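Local coordinates for ABC transporter substrate-binding protein (Streptococcus pneumoniae, PDB 4OHN) that binds histidine in the cleft between its two lobes and probably hands it to an ABC transporter for uptake into the cell, at residues Y85-D89 with E90-K94; T217-V220 with K221-E225; Y185-A189 with E190-N194; E163-I166 with D167-N170; A71-K75 with G76-L80. All coordinates share one frame; numbering follows the deposited sequence. Where two conformers were deposited one is given.

Contact 1: Y85-D89 with E90-K94. With HIS (histidine), chain B; ACT (acetate ion), chain D.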
# COMPACT_ATOMS: atom_id res chain seq x y z
N TYR A 85 -3.32 0.62 -0.77
CA TYR A 85 -3.39 1.33 -2.04
C TYR A 85 -3.67 2.81 -1.76
O TYR A 85 -4.77 3.18 -1.33
CB TYR A 85 -4.46 0.70 -2.92
CG TYR A 85 -4.57 1.18 -4.35
CD1 TYR A 85 -3.45 1.44 -5.14
CD2 TYR A 85 -5.80 1.29 -4.95
CE1 TYR A 85 -3.57 1.82 -6.46
CE2 TYR A 85 -5.93 1.67 -6.27
CZ TYR A 85 -4.82 1.94 -7.02
OH TYR A 85 -5.00 2.33 -8.31
N SER A 86 -2.69 3.67 -2.02
CA SER A 86 -2.81 5.09 -1.71
C SER A 86 -3.76 5.79 -2.66
O SER A 86 -3.62 5.68 -3.89
CB SER A 86 -1.44 5.74 -1.78
OG SER A 86 -0.58 5.10 -0.84
N ALA A 87 -4.72 6.51 -2.10
CA ALA A 87 -5.74 7.22 -2.87
C ALA A 87 -5.25 8.58 -3.26
O ALA A 87 -5.34 9.54 -2.48
CB ALA A 87 -7.04 7.32 -2.06
N THR A 88 -4.70 8.68 -4.46
CA THR A 88 -4.09 9.91 -4.95
C THR A 88 -4.92 10.53 -6.06
O THR A 88 -5.70 9.85 -6.71
CB THR A 88 -2.68 9.63 -5.50
OG1 THR A 88 -2.79 8.86 -6.70
CG2 THR A 88 -1.83 8.86 -4.49
N ASP A 89 -4.75 11.83 -6.27
CA ASP A 89 -5.48 12.53 -7.31
C ASP A 89 -5.23 11.93 -8.68
O ASP A 89 -6.15 11.79 -9.47
CB ASP A 89 -5.09 14.01 -7.36
CG ASP A 89 -5.67 14.80 -6.21
OD1 ASP A 89 -6.56 14.29 -5.50
OD2 ASP A 89 -5.25 15.96 -6.03
N GLU A 90 -3.97 11.61 -8.96
CA GLU A 90 -3.60 10.99 -10.22
C GLU A 90 -4.39 9.70 -10.44
O GLU A 90 -4.95 9.47 -11.51
CB GLU A 90 -2.09 10.71 -10.21
CG GLU A 90 -1.45 10.27 -11.51
CD GLU A 90 0.06 10.07 -11.36
OE1 GLU A 90 0.76 11.00 -10.90
OE2 GLU A 90 0.55 8.97 -11.69
N ARG A 91 -4.48 8.86 -9.41
CA ARG A 91 -5.18 7.60 -9.55
C ARG A 91 -6.69 7.77 -9.70
O ARG A 91 -7.34 6.94 -10.34
CB ARG A 91 -4.86 6.69 -8.37
CG ARG A 91 -3.44 6.18 -8.44
CD ARG A 91 -3.01 5.46 -7.20
NE ARG A 91 -1.73 4.79 -7.41
CZ ARG A 91 -1.03 4.20 -6.45
NH1 ARG A 91 -1.45 4.24 -5.20
NH2 ARG A 91 0.10 3.59 -6.76
N ARG A 92 -7.23 8.84 -9.13
CA ARG A 92 -8.67 9.12 -9.26
C ARG A 92 -9.07 9.42 -10.71
O ARG A 92 -10.25 9.35 -11.05
CB ARG A 92 -9.07 10.27 -8.34
CG ARG A 92 -9.17 9.85 -6.88
CD ARG A 92 -9.58 11.01 -5.98
NE ARG A 92 -9.43 10.68 -4.57
CZ ARG A 92 -10.29 9.94 -3.86
NH1 ARG A 92 -11.38 9.42 -4.43
NH2 ARG A 92 -10.06 9.70 -2.59
N GLU A 93 -8.10 9.72 -11.56
CA GLU A 93 -8.39 9.90 -12.99
C GLU A 93 -8.67 8.55 -13.66
O GLU A 93 -9.23 8.50 -14.75
CB GLU A 93 -7.23 10.59 -13.70
CG GLU A 93 -6.89 11.96 -13.13
CD GLU A 93 -8.03 12.95 -13.28
OE1 GLU A 93 -8.60 13.05 -14.39
OE2 GLU A 93 -8.35 13.64 -12.29
N LYS A 94 -8.28 7.45 -13.01
CA LYS A 94 -8.27 6.13 -13.65
C LYS A 94 -9.16 5.09 -12.96
O LYS A 94 -9.68 4.18 -13.61
CB LYS A 94 -6.83 5.61 -13.72
CG LYS A 94 -5.87 6.62 -14.38
CD LYS A 94 -4.46 6.06 -14.57
CE LYS A 94 -4.42 5.06 -15.72
NZ LYS A 94 -3.14 4.27 -15.78
N HIS B . 1.09 2.74 -1.00
CA HIS B . 1.89 2.55 -2.23
C HIS B . 1.00 2.50 -3.45
O HIS B . -0.25 2.56 -3.30
CB HIS B . 2.85 1.34 -2.13
CG HIS B . 2.25 -0.02 -2.30
ND1 HIS B . 2.95 -1.03 -2.94
CD2 HIS B . 1.11 -0.59 -1.85
CE1 HIS B . 2.25 -2.15 -2.90
NE2 HIS B . 1.13 -1.91 -2.24
OXT HIS B . 1.55 2.41 -4.57
C ACT D . -2.95 3.25 -10.91
O ACT D . -2.80 2.74 -9.79
OXT ACT D . -1.89 3.60 -11.47
CH3 ACT D . -4.31 3.44 -11.51
O HOH W 1 -7.06 12.01 -3.80
O HOH W 2 -8.04 10.84 -1.14
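Arg91 uses one terminal nitrogen twice: Arg91 NH1 donates at 2.9 Å to Ser86 O, and the same NH1 donates to the bound histidine, whose carboxylate atom O lies 2.8 Å away. Both acceptors lie at the edge of the guanidinium, near its plane. The bond to Ser86 O meets a carbonyl lone pair, and its N-H...O angle is 158°. NH2 takes the second carboxylate oxygen, OXT of the histidine, at 2.9 Å, which makes a two-pronged grip on the carboxylate. Ser86 N adds a nearly straight bond to the same ligand O (176°), while Ser86 OG accepts from the ligand amino N and is held in turn by Glu206.

One face of the guanidinium carries Tyr85, whose CE1 stands 3.3 Å above the plane, offset toward its rim. Ring and guanidinium planes are 33° apart, so this is an inclined contact and not a parallel stack. The ring's OH is bonded to an acetate ion, probably from the crystallisation liquor.

Thr88 fixes the other end of Arg91. With OG1 between backbone N and carbonyl carbon, the hydroxyl accepts from Arg91 N at 3.2 Å, an N-cap bond. OG1 also lies 3.3 Å from Arg91 CG, where the extended chain sets out for the ligand. On the outer side a water joins Arg92 NE to Asp89 OD1 and Ala87 O. A capped helix start that sends an arginine to the ligand's alpha-carboxylate is characteristic of the amino-acid site in family 3 solute-binding proteins.

Contact 2: T217-V220 with K221-E225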
# COMPACT_ATOMS: atom_id res chain seq x y z
N THR A 217 -19.92 1.11 -9.15
CA THR A 217 -20.33 2.06 -8.13
C THR A 217 -21.04 1.40 -6.96
O THR A 217 -20.88 1.82 -5.80
CB THR A 217 -21.22 3.17 -8.74
OG1 THR A 217 -22.32 2.56 -9.41
CG2 THR A 217 -20.44 3.99 -9.73
N THR A 218 -21.82 0.37 -7.22
CA THR A 218 -22.53 -0.30 -6.15
C THR A 218 -21.55 -1.02 -5.22
O THR A 218 -21.67 -0.96 -4.01
CB THR A 218 -23.54 -1.28 -6.71
OG1 THR A 218 -24.50 -0.56 -7.49
CG2 THR A 218 -24.28 -1.99 -5.60
N LEU A 219 -20.57 -1.71 -5.80
CA LEU A 219 -19.51 -2.36 -5.05
C LEU A 219 -18.83 -1.40 -4.07
O LEU A 219 -18.62 -1.74 -2.90
CB LEU A 219 -18.51 -2.95 -6.05
CG LEU A 219 -17.22 -3.52 -5.47
CD1 LEU A 219 -17.50 -4.65 -4.48
CD2 LEU A 219 -16.34 -3.99 -6.60
N VAL A 220 -18.52 -0.18 -4.51
CA VAL A 220 -17.88 0.80 -3.64
C VAL A 220 -18.79 1.15 -2.45
O VAL A 220 -18.33 1.21 -1.30
CB VAL A 220 -17.47 2.04 -4.44
CG1 VAL A 220 -17.12 3.20 -3.50
CG2 VAL A 220 -16.29 1.69 -5.34
N LYS A 221 -20.07 1.36 -2.71
CA LYS A 221 -21.03 1.62 -1.64
C LYS A 221 -21.08 0.47 -0.65
O LYS A 221 -21.12 0.69 0.56
CB LYS A 221 -22.44 1.84 -2.20
CG LYS A 221 -22.57 3.08 -3.01
CD LYS A 221 -24.00 3.32 -3.43
CE LYS A 221 -24.12 4.53 -4.32
NZ LYS A 221 -23.70 4.22 -5.71
N LYS A 222 -21.08 -0.75 -1.15
CA LYS A 222 -21.12 -1.92 -0.27
C LYS A 222 -19.88 -2.04 0.60
O LYS A 222 -19.96 -2.47 1.76
CB LYS A 222 -21.37 -3.20 -1.08
CG LYS A 222 -22.72 -3.22 -1.76
CD LYS A 222 -23.88 -2.98 -0.77
CE LYS A 222 -25.23 -3.22 -1.41
NZ LYS A 222 -26.32 -2.70 -0.53
N ILE A 223 -18.72 -1.68 0.08
CA ILE A 223 -17.51 -1.68 0.89
C ILE A 223 -17.68 -0.61 1.97
O ILE A 223 -17.43 -0.86 3.15
CB ILE A 223 -16.26 -1.41 0.02
CG1 ILE A 223 -16.03 -2.57 -0.93
CG2 ILE A 223 -15.05 -1.13 0.91
CD1 ILE A 223 -15.04 -2.25 -2.03
N ASN A 224 -18.11 0.59 1.60
CA ASN A 224 -18.27 1.67 2.59
C ASN A 224 -19.28 1.32 3.67
O ASN A 224 -19.06 1.60 4.86
CB ASN A 224 -18.67 2.96 1.89
CG ASN A 224 -17.55 3.56 1.05
OD1 ASN A 224 -16.36 3.30 1.29
ND2 ASN A 224 -17.92 4.36 0.05
N GLU A 225 -20.41 0.73 3.29
CA GLU A 225 -21.42 0.34 4.28
C GLU A 225 -20.86 -0.70 5.23
O GLU A 225 -21.15 -0.65 6.44
CB GLU A 225 -22.65 -0.21 3.58
CG GLU A 225 -23.44 0.84 2.82
CD GLU A 225 -24.47 0.29 1.90
OE1 GLU A 225 -24.73 -0.93 1.88
OE2 GLU A 225 -25.07 1.12 1.16
O HOH W 3 -25.51 1.70 -6.09
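Val220 and Asn224 lie side by side, one helical turn apart and pointing the same way, with Val220 CG1 3.8 Å from Asn224 ND2. On the adjoining face Leu219 CD1 meets Ile223 CD1 at 4.2 Å, and Ile223 CG1 also rests 3.4 Å from Leu219 O. The backbone sets this spacing: Asn224 N donates to Val220 O at 3.0 Å, and Ile223 N, Lys222 N and Lys221 N make the matching bonds to Leu219 O, Thr218 O and Thr217 O. Their N-H...O angles of 155° to 167° are those of a regular alpha-helix.

Farther out, Leu80 packs against Leu219 and Ile223, and Trp11 of helix 11-17 touches Thr218, Leu219 and Lys222. Asn224 OD1 accepts from Asn99 N, which directs its amide beyond the helix. Thr218 OG1 is bonded to Asp9. A water also joins it to Lys221 NZ, but only for one of the two modelled lysine conformers, so this bridge is less certain. Lys222 NZ and Glu225 OE1 form a weak salt bridge at 3.4 Å. The chemistry is that of an amphipathic helix: branched aliphatic groups meet the protein interior, while amide, hydroxyl and charged groups make the polar links.

Contact 3: Y185-A189 with E190-N194. With ACT (acetate ion), chain C.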
# COMPACT_ATOMS: atom_id res chain seq x y z
N TYR A 185 6.74 -2.04 10.14
CA TYR A 185 6.47 -3.45 10.37
C TYR A 185 7.66 -4.32 9.96
O TYR A 185 8.07 -5.22 10.71
CB TYR A 185 5.20 -3.88 9.62
CG TYR A 185 4.80 -5.30 9.92
CD1 TYR A 185 5.34 -6.35 9.20
CD2 TYR A 185 3.89 -5.59 10.93
CE1 TYR A 185 5.02 -7.66 9.48
CE2 TYR A 185 3.55 -6.89 11.21
CZ TYR A 185 4.10 -7.92 10.47
OH TYR A 185 3.75 -9.23 10.75
N TYR A 186 8.18 -4.08 8.77
CA TYR A 186 9.29 -4.86 8.25
C TYR A 186 10.49 -4.81 9.18
O TYR A 186 11.08 -5.84 9.51
CB TYR A 186 9.68 -4.33 6.88
CG TYR A 186 10.94 -4.96 6.32
CD1 TYR A 186 12.19 -4.49 6.68
CD2 TYR A 186 10.88 -6.00 5.43
CE1 TYR A 186 13.35 -5.06 6.18
CE2 TYR A 186 12.05 -6.59 4.91
CZ TYR A 186 13.27 -6.11 5.31
OH TYR A 186 14.42 -6.68 4.80
N LEU A 187 10.87 -3.61 9.58
CA LEU A 187 12.11 -3.49 10.35
C LEU A 187 11.97 -4.16 11.70
O LEU A 187 12.91 -4.82 12.18
CB LEU A 187 12.49 -2.02 10.49
CG LEU A 187 12.92 -1.34 9.19
CD1 LEU A 187 13.05 0.17 9.38
CD2 LEU A 187 14.22 -1.90 8.64
N GLU A 188 10.80 -4.04 12.31
CA GLU A 188 10.56 -4.72 13.58
C GLU A 188 10.55 -6.24 13.41
O GLU A 188 11.14 -6.97 14.20
CB GLU A 188 9.28 -4.22 14.23
CG GLU A 188 9.11 -4.69 15.66
CD GLU A 188 8.05 -3.91 16.42
OE1 GLU A 188 7.13 -3.37 15.77
OE2 GLU A 188 8.14 -3.84 17.66
N ALA A 189 9.89 -6.72 12.36
CA ALA A 189 9.77 -8.15 12.13
C ALA A 189 11.13 -8.79 11.87
O ALA A 189 11.37 -9.92 12.28
CB ALA A 189 8.86 -8.41 10.97
N GLU A 190 12.01 -8.05 11.22
CA GLU A 190 13.33 -8.56 10.88
C GLU A 190 14.37 -8.25 11.98
O GLU A 190 15.53 -8.63 11.85
CB GLU A 190 13.78 -8.00 9.53
CG GLU A 190 12.79 -8.22 8.38
CD GLU A 190 12.46 -9.68 8.11
OE1 GLU A 190 13.35 -10.53 8.29
OE2 GLU A 190 11.30 -9.96 7.72
N GLY A 191 13.95 -7.56 13.04
CA GLY A 191 14.80 -7.33 14.20
C GLY A 191 15.84 -6.25 14.01
O GLY A 191 16.81 -6.18 14.80
N VAL A 192 15.66 -5.39 13.01
CA VAL A 192 16.68 -4.42 12.63
C VAL A 192 16.22 -2.96 12.66
O VAL A 192 16.84 -2.11 12.03
CB VAL A 192 17.31 -4.75 11.25
CG1 VAL A 192 18.08 -6.09 11.32
CG2 VAL A 192 16.26 -4.79 10.16
N LEU A 193 15.14 -2.67 13.39
CA LEU A 193 14.73 -1.28 13.61
C LEU A 193 15.93 -0.40 13.94
O LEU A 193 16.12 0.67 13.35
CB LEU A 193 13.71 -1.19 14.75
CG LEU A 193 12.23 -1.46 14.45
CD1 LEU A 193 11.45 -1.64 15.74
CD2 LEU A 193 11.64 -0.32 13.64
N ASN A 194 16.77 -0.88 14.85
CA ASN A 194 17.86 -0.09 15.38
C ASN A 194 19.10 -0.05 14.48
O ASN A 194 20.14 0.45 14.88
CB ASN A 194 18.21 -0.58 16.78
CG ASN A 194 17.06 -0.37 17.75
OD1 ASN A 194 16.50 0.72 17.80
ND2 ASN A 194 16.71 -1.39 18.50
C ACT C . 17.34 -4.95 5.99
O ACT C . 18.45 -4.90 6.58
OXT ACT C . 16.73 -6.05 6.04
CH3 ACT C . 16.80 -3.75 5.29
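Leu187 and Val192 form the close-packed side, where the chain turns back on the end of helix 180-189. Leu187 CD2 meets Val192 CG2 at 3.9 Å, the two side chains crossing at about a right angle. Tyr196 and Val198 of the following strand close over the same leucine. The backbone beneath is equally definite: Val192 N donates to Leu187 O at 2.9 Å and Gly191 N to Glu188 O at 3.1 Å. With Gly191 at a positive phi of 78°, these bonds make a Schellman motif. Leu187 CB also lies 3.7 Å from Leu193 CD2, less certainly, because Leu193 was modelled in two conformers.

The opposite impression comes from the exposed rim. Glu190 too has two conformers; in the one given, its CG stands 3.8 Å from the centroid of the Tyr186 ring, 11° off the normal, a CH-pi contact. At the ring's edge Tyr186 OH donates to an acetate ion, probably from the crystallisation liquor, that Tyr196 OH also binds. The helix end is therefore secured by backbone bonds and aliphatic contact, whereas in this conformer the glutamate offers its methylene and not its charge to the tyrosine, consistent with a carboxylate left toward water.

Contact 4: E163-I166 with D167-N170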
# COMPACT_ATOMS: atom_id res chain seq x y z
N GLU A 163 13.16 -6.28 -2.35
CA GLU A 163 14.40 -6.20 -3.10
C GLU A 163 15.11 -4.89 -2.85
O GLU A 163 16.32 -4.85 -2.69
CB GLU A 163 14.15 -6.38 -4.59
CG GLU A 163 15.43 -6.44 -5.38
CD GLU A 163 15.27 -6.31 -6.87
OE1 GLU A 163 14.12 -6.23 -7.37
OE2 GLU A 163 16.31 -6.33 -7.57
N ALA A 164 14.35 -3.79 -2.86
CA ALA A 164 14.93 -2.48 -2.60
C ALA A 164 15.64 -2.45 -1.24
O ALA A 164 16.72 -1.86 -1.08
CB ALA A 164 13.87 -1.41 -2.66
N LEU A 165 15.04 -3.10 -0.25
CA LEU A 165 15.59 -3.15 1.09
C LEU A 165 16.87 -4.00 1.16
O LEU A 165 17.80 -3.64 1.88
CB LEU A 165 14.55 -3.64 2.09
CG LEU A 165 13.56 -2.54 2.47
CD1 LEU A 165 12.25 -3.14 3.03
CD2 LEU A 165 14.16 -1.56 3.47
N ILE A 166 16.93 -5.11 0.42
CA ILE A 166 18.18 -5.85 0.32
C ILE A 166 19.26 -4.97 -0.32
O ILE A 166 20.43 -4.99 0.09
CB ILE A 166 17.98 -7.19 -0.44
CG1 ILE A 166 17.07 -8.12 0.36
CG2 ILE A 166 19.31 -7.89 -0.73
CD1 ILE A 166 17.57 -8.52 1.72
N ASP A 167 18.88 -4.18 -1.30
CA ASP A 167 19.86 -3.30 -1.93
C ASP A 167 20.33 -2.21 -0.95
O ASP A 167 21.52 -1.88 -0.92
CB ASP A 167 19.34 -2.70 -3.24
CG ASP A 167 19.54 -3.62 -4.42
OD1 ASP A 167 19.72 -4.84 -4.23
OD2 ASP A 167 19.55 -3.12 -5.58
N LEU A 168 19.42 -1.65 -0.16
CA LEU A 168 19.80 -0.69 0.89
C LEU A 168 20.75 -1.33 1.90
O LEU A 168 21.78 -0.74 2.26
CB LEU A 168 18.53 -0.17 1.57
CG LEU A 168 18.75 0.92 2.63
CD1 LEU A 168 19.22 2.25 2.01
CD2 LEU A 168 17.50 1.10 3.48
N LYS A 169 20.42 -2.54 2.35
CA LYS A 169 21.26 -3.29 3.30
C LYS A 169 22.68 -3.50 2.78
O LYS A 169 23.63 -3.55 3.55
CB LYS A 169 20.61 -4.64 3.55
CG LYS A 169 21.34 -5.53 4.52
CD LYS A 169 20.61 -6.86 4.64
CE LYS A 169 21.28 -7.82 5.59
NZ LYS A 169 20.41 -9.03 5.69
N ASN A 170 22.79 -3.63 1.45
CA ASN A 170 24.07 -3.88 0.79
C ASN A 170 24.75 -2.65 0.19
O ASN A 170 25.69 -2.78 -0.58
CB ASN A 170 23.88 -4.95 -0.29
CG ASN A 170 23.82 -6.33 0.30
OD1 ASN A 170 24.85 -6.93 0.57
ND2 ASN A 170 22.63 -6.84 0.52
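Asn170 folds back along Ile166, and its CB, CG and ND2 can each be followed against that residue. CB lies 3.5 Å from Ile166 O and CG 3.7 Å from the same oxygen. A first torsion of -79° sets CG anti to the carbonyl carbon and beside the backbone N, from where ND2 turns back to Ile166 O. At the tip ND2 donates to Ile166 O at 2.9 Å with an N-H...O angle of 166°, and this oxygen lies almost in the amide plane. The donor, however, is tilted 32° from the carbonyl plane of Ile166. ND2 also lies 3.7 Å from Ile166 CG2, since the two side chains run side by side in the same direction. Asn170 N reaches Ile166 O as well, but weakly, so the side-chain amide is the straighter of two donors to this one carbonyl oxygen.

Behind this end the helix is regular: Lys169 N donates to Leu165 O at 2.9 Å, and Leu168 N and Asp167 N follow the same pattern to Ala164 O and Glu163 O. On the buried face Leu165 CD2 and Leu168 CD2 approach to 4.3 Å. Asp167 sends its carboxylate to Tyr158 and Arg172, which tie the helix to the preceding strand and the following turn. The arrangement is a helix C-terminus closed by an asparagine side chain, within a beta-alpha-beta crossover: helix 161-169 joins strands 155-158 and 175-179, both parallel to strand 127-130.

Contact 5: A71-K75 with G76-L80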
# COMPACT_ATOMS: atom_id res chain seq x y z
N ALA A 71 -3.83 -2.08 -15.28
CA ALA A 71 -4.17 -2.94 -16.41
C ALA A 71 -4.99 -4.15 -15.96
O ALA A 71 -5.97 -4.51 -16.60
CB ALA A 71 -2.92 -3.37 -17.15
N GLU A 72 -4.61 -4.76 -14.85
CA GLU A 72 -5.32 -5.94 -14.37
C GLU A 72 -6.74 -5.59 -13.95
O GLU A 72 -7.67 -6.39 -14.13
CB GLU A 72 -4.57 -6.57 -13.20
CG GLU A 72 -3.14 -6.99 -13.51
CD GLU A 72 -3.03 -8.36 -14.15
OE1 GLU A 72 -2.33 -9.23 -13.59
OE2 GLU A 72 -3.63 -8.56 -15.23
N LEU A 73 -6.91 -4.42 -13.35
CA LEU A 73 -8.23 -3.96 -12.95
C LEU A 73 -9.08 -3.61 -14.18
O LEU A 73 -10.22 -4.06 -14.30
CB LEU A 73 -8.07 -2.77 -12.01
CG LEU A 73 -9.36 -2.20 -11.41
CD1 LEU A 73 -10.12 -3.21 -10.57
CD2 LEU A 73 -9.06 -0.96 -10.58
N THR A 74 -8.52 -2.83 -15.09
CA THR A 74 -9.27 -2.41 -16.27
C THR A 74 -9.66 -3.58 -17.15
O THR A 74 -10.78 -3.62 -17.69
CB THR A 74 -8.43 -1.40 -17.08
OG1 THR A 74 -8.24 -0.24 -16.28
CG2 THR A 74 -9.15 -0.99 -18.38
N LYS A 75 -8.77 -4.55 -17.30
CA LYS A 75 -9.04 -5.71 -18.16
C LYS A 75 -9.92 -6.77 -17.50
O LYS A 75 -10.39 -7.69 -18.16
CB LYS A 75 -7.71 -6.33 -18.59
CG LYS A 75 -6.88 -5.41 -19.48
CD LYS A 75 -5.45 -5.91 -19.63
CE LYS A 75 -4.60 -4.92 -20.42
NZ LYS A 75 -3.20 -5.39 -20.57
N GLY A 76 -10.14 -6.66 -16.19
CA GLY A 76 -11.04 -7.54 -15.48
C GLY A 76 -10.46 -8.80 -14.87
O GLY A 76 -11.21 -9.66 -14.44
N THR A 77 -9.14 -8.90 -14.83
CA THR A 77 -8.53 -10.07 -14.21
C THR A 77 -8.58 -9.97 -12.68
O THR A 77 -8.51 -11.00 -12.00
CB THR A 77 -7.11 -10.30 -14.72
OG1 THR A 77 -6.31 -9.18 -14.39
CG2 THR A 77 -7.12 -10.46 -16.23
N ILE A 78 -8.74 -8.75 -12.14
CA ILE A 78 -9.07 -8.53 -10.73
C ILE A 78 -10.25 -7.55 -10.68
O ILE A 78 -10.51 -6.85 -11.67
CB ILE A 78 -7.87 -7.96 -9.92
CG1 ILE A 78 -7.47 -6.57 -10.42
CG2 ILE A 78 -6.70 -8.96 -9.99
CD1 ILE A 78 -6.31 -5.94 -9.67
N ASP A 79 -10.95 -7.51 -9.54
CA ASP A 79 -12.11 -6.62 -9.37
C ASP A 79 -11.83 -5.45 -8.42
O ASP A 79 -12.56 -4.46 -8.44
CB ASP A 79 -13.30 -7.44 -8.83
CG ASP A 79 -13.62 -8.60 -9.73
OD1 ASP A 79 -13.72 -8.36 -10.96
OD2 ASP A 79 -13.81 -9.74 -9.23
N LEU A 80 -10.79 -5.58 -7.59
CA LEU A 80 -10.38 -4.54 -6.65
C LEU A 80 -8.90 -4.57 -6.49
O LEU A 80 -8.27 -5.63 -6.64
CB LEU A 80 -11.00 -4.79 -5.28
CG LEU A 80 -12.52 -4.69 -5.15
CD1 LEU A 80 -12.93 -5.15 -3.79
CD2 LEU A 80 -12.97 -3.25 -5.38
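Thr77, in the conformer given, takes a first torsion of 62°, which places OG1 between its backbone N and carbonyl carbon and aims it at Glu72. From there Thr77 OG1 donates to Glu72 O at 3.1 Å. Ile78 adopts a similar first torsion, and this swings CG1 over the backbone of the helix, 3.7 Å from Leu73 N. The turn itself depends on Gly76, whose phi of 91° reverses the chain in a Schellman motif.

Glu72 O is the meeting point. It receives Ile78 N at 3.3 Å, with an N-H...O angle of 161°, and in this conformer Thr77 OG1 comes from the same face of the carbonyl plane. Thr77 N and Gly76 N add weak bonds to this one oxygen, while Gly76 N also donates to Leu73 O at 3.2 Å. Glu72 OE2 lies 2.9 Å from Thr77 OG1. Because Glu72 and Thr77 were each modelled in two conformers, both approaches of OG1 are less certain than the backbone bonds.

Beyond the turn Leu73 CB meets Ile78 CG1 at 4.2 Å, an apolar contact, while Leu73 CD1 lies 3.5 Å from the carbonyl O of Asp79. Arg213 draws the two sides together, bonding to Leu73 O and Ile78 O and making a salt bridge with Asp79, whose OD2 accepts from Thr21 N of strand 19-24. Helix 69-75 thus passes through the turn into strand 80-81, where Leu80 pairs by backbone with Gly23 of strand 19-24 and packs beside Val210 of strand 206-212.

Along the chain the order is contact 5, contact 1, contact 4, contact 3 and contact 2. Contacts 5 and 2 touch, with Leu219 CD2 3.7 Å from Leu80 CD2, so helix 217-232 packs on strand 80-81. Contact 1 follows that strand and lies about 15 Å from contact 5 between centres, without touching it. Contacts 3 and 4 share another region, their centres about 14 Å apart, where Tyr186 CE1 meets Leu165 CD1 at 3.9 Å. Contacts 2 and 3, about 36 Å apart between centres, lie on opposite sides of the chain's centre. This division matches the two lobes of a periplasmic-binding-protein fold, with contact 1 at the histidine cleft.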